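PDB 4QHR: alanine racemase from Acinetobacter baumannii, which belongs to the alanine racemase family, pairing an N-terminal TIM-barrel domain that carries pyridoxal phosphate with a C-terminal, largely beta-stranded domain. Local coordinates for residues 267-272 against 318-323. Residues are numbered along the deposited sequence; the frame is centred on the assembly and turned at random.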
loop_
_atom_site.group_PDB
_atom_site.type_symbol
_atom_site.label_atom_id
_atom_site.label_comp_id
_atom_site.label_asym_id
_atom_site.label_seq_id
_atom_site.Cartn_x
_atom_site.Cartn_y
_atom_site.Cartn_z
ATOM N N ALA A 267 -6.732 -23.302 -3.019
ATOM C CA ALA A 267 -7.603 -22.530 -2.125
ATOM C C ALA A 267 -7.548 -21.042 -2.527
ATOM O O ALA A 267 -6.506 -20.543 -2.948
ATOM C CB ALA A 267 -7.163 -22.703 -0.704
ATOM N N ILE A 268 -8.683 -20.364 -2.377
ATOM C CA ILE A 268 -8.730 -18.943 -2.545
ATOM C C ILE A 268 -8.688 -18.307 -1.155
ATOM O O ILE A 268 -9.384 -18.730 -0.208
ATOM C CB ILE A 268 -9.944 -18.481 -3.355
ATOM C CG1 ILE A 268 -10.035 -19.239 -4.682
ATOM C CG2 ILE A 268 -9.881 -16.968 -3.585
ATOM C CD1 ILE A 268 -8.798 -19.143 -5.568
ATOM N N VAL A 269 -7.849 -17.268 -1.040
ATOM C CA VAL A 269 -7.621 -16.601 0.215
ATOM C C VAL A 269 -8.104 -15.153 0.133
ATOM O O VAL A 269 -7.949 -14.507 -0.907
ATOM C CB VAL A 269 -6.117 -16.596 0.534
ATOM C CG1 VAL A 269 -5.836 -15.812 1.787
ATOM C CG2 VAL A 269 -5.620 -18.036 0.701
ATOM N N SER A 270 -8.633 -14.637 1.237
ATOM C CA SER A 270 -9.191 -13.329 1.274
ATOM C C SER A 270 -8.127 -12.244 1.541
ATOM O O SER A 270 -8.213 -11.515 2.518
ATOM C CB SER A 270 -10.298 -13.226 2.323
ATOM O OG SER A 270 -9.830 -13.561 3.643
ATOM N N ILE A 271 -7.180 -12.138 0.638
ATOM C CA ILE A 271 -6.266 -10.981 0.631
ATOM C C ILE A 271 -5.855 -10.689 -0.785
ATOM O O ILE A 271 -5.814 -11.624 -1.606
ATOM C CB ILE A 271 -5.043 -11.281 1.481
ATOM C CG1 ILE A 271 -4.523 -9.996 2.088
ATOM C CG2 ILE A 271 -3.917 -11.970 0.668
ATOM C CD1 ILE A 271 -5.390 -9.489 3.215
ATOM N N GLY A 272 -5.544 -9.415 -1.089
ATOM C CA GLY A 272 -4.944 -9.083 -2.379
ATOM C C GLY A 272 -4.260 -7.741 -2.302
ATOM O O GLY A 272 -4.046 -7.212 -1.191
ATOM N N THR A 318 -9.795 -21.680 7.233
ATOM C CA THR A 318 -8.425 -21.915 7.705
ATOM C C THR A 318 -7.615 -20.633 7.545
ATOM O O THR A 318 -7.735 -19.951 6.525
ATOM C CB THR A 318 -7.742 -23.005 6.913
ATOM O OG1 THR A 318 -8.302 -24.259 7.289
ATOM C CG2 THR A 318 -6.253 -23.023 7.076
ATOM N N GLN A 319 -6.820 -20.364 8.581
ATOM C CA GLN A 319 -6.078 -19.140 8.736
ATOM C C GLN A 319 -4.824 -19.266 7.906
ATOM O O GLN A 319 -4.235 -20.277 7.875
ATOM C CB GLN A 319 -5.741 -18.859 10.220
ATOM C CG GLN A 319 -6.685 -17.846 10.886
ATOM C CD GLN A 319 -5.955 -16.983 11.923
ATOM O OE1 GLN A 319 -5.872 -17.375 13.087
ATOM N NE2 GLN A 319 -5.421 -15.789 11.502
ATOM N N VAL A 320 -4.460 -18.212 7.229
ATOM C CA VAL A 320 -3.341 -18.204 6.307
ATOM C C VAL A 320 -2.439 -16.992 6.643
ATOM O O VAL A 320 -2.949 -15.856 6.740
ATOM C CB VAL A 320 -3.844 -18.043 4.860
ATOM C CG1 VAL A 320 -2.688 -17.909 3.863
ATOM C CG2 VAL A 320 -4.722 -19.229 4.484
ATOM N N GLU A 321 -1.155 -17.252 6.866
ATOM C CA GLU A 321 -0.204 -16.223 7.217
ATOM C C GLU A 321 0.518 -15.711 5.984
ATOM O O GLU A 321 1.204 -16.476 5.280
ATOM C CB GLU A 321 0.808 -16.756 8.238
ATOM C CG GLU A 321 1.914 -15.747 8.581
ATOM C CD GLU A 321 2.897 -16.329 9.605
ATOM O OE1 GLU A 321 2.404 -17.057 10.501
ATOM O OE2 GLU A 321 4.116 -16.108 9.485
ATOM N N LEU A 322 0.395 -14.410 5.718
ATOM C CA LEU A 322 1.061 -13.808 4.574
ATOM C C LEU A 322 2.467 -13.407 4.944
ATOM O O LEU A 322 3.401 -13.617 4.184
ATOM C CB LEU A 322 0.246 -12.655 4.054
ATOM C CG LEU A 322 -1.151 -13.194 3.779
ATOM C CD1 LEU A 322 -2.126 -12.097 3.971
ATOM C CD2 LEU A 322 -1.199 -13.912 2.435
ATOM N N TRP A 323 2.646 -12.875 6.140
ATOM C CA TRP A 323 3.945 -12.845 6.737
ATOM C C TRP A 323 3.806 -12.694 8.214
ATOM O O TRP A 323 2.727 -12.306 8.705
ATOM C CB TRP A 323 4.808 -11.736 6.133
ATOM C CG TRP A 323 4.299 -10.318 6.212
ATOM C CD1 TRP A 323 4.336 -9.482 7.310
ATOM C CD2 TRP A 323 3.839 -9.526 5.130
ATOM N NE1 TRP A 323 3.868 -8.234 6.954
ATOM C CE2 TRP A 323 3.553 -8.250 5.625
ATOM C CE3 TRP A 323 3.597 -9.794 3.776
ATOM C CZ2 TRP A 323 3.050 -7.228 4.815
ATOM C CZ3 TRP A 323 3.097 -8.773 2.979
ATOM C CH2 TRP A 323 2.850 -7.501 3.514
#
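V269 and V320 meet end to end across the contact, methyl against methyl, with V269 CG2 4.1 Å from V320 CG2. Both valines place CG1 anti to the backbone N (chi1 176° in V269, 175° in V320), and this brings CG2, the branch beside that nitrogen, into the closest approach in each, with the two CG1 methyls only slightly farther from one another. Their CA atoms stand 7.6 Å apart, a spacing that fits side-chain packing between strands and not backbone pairing. Backbone bonds of V269 go instead to I305, on the neighbouring strand 305-308. S270 then centres an inverse gamma turn, closed by a weak bond from I271 N to V269 O. Past the turn, I271 again points its side chain at the other segment. L322 CD1 lies 3.7 Å from I271 CG1 and 3.8 Å from I271 CG2, set against the fork of the isoleucine, while L322 CD2 comes within 3.8 Å of the same CG2. All four residues are buried, and V287 of strand 286-289 touches both V320 and L322. Strands 264-269 and 319-321 each pair antiparallel with the long strand 234-246, where L322 and W323 form a classic beta bulge opposite F236. Such apolar packing between two strands of the mixed sheet that share this partner is characteristic of the C-terminal beta domain of alanine racemases.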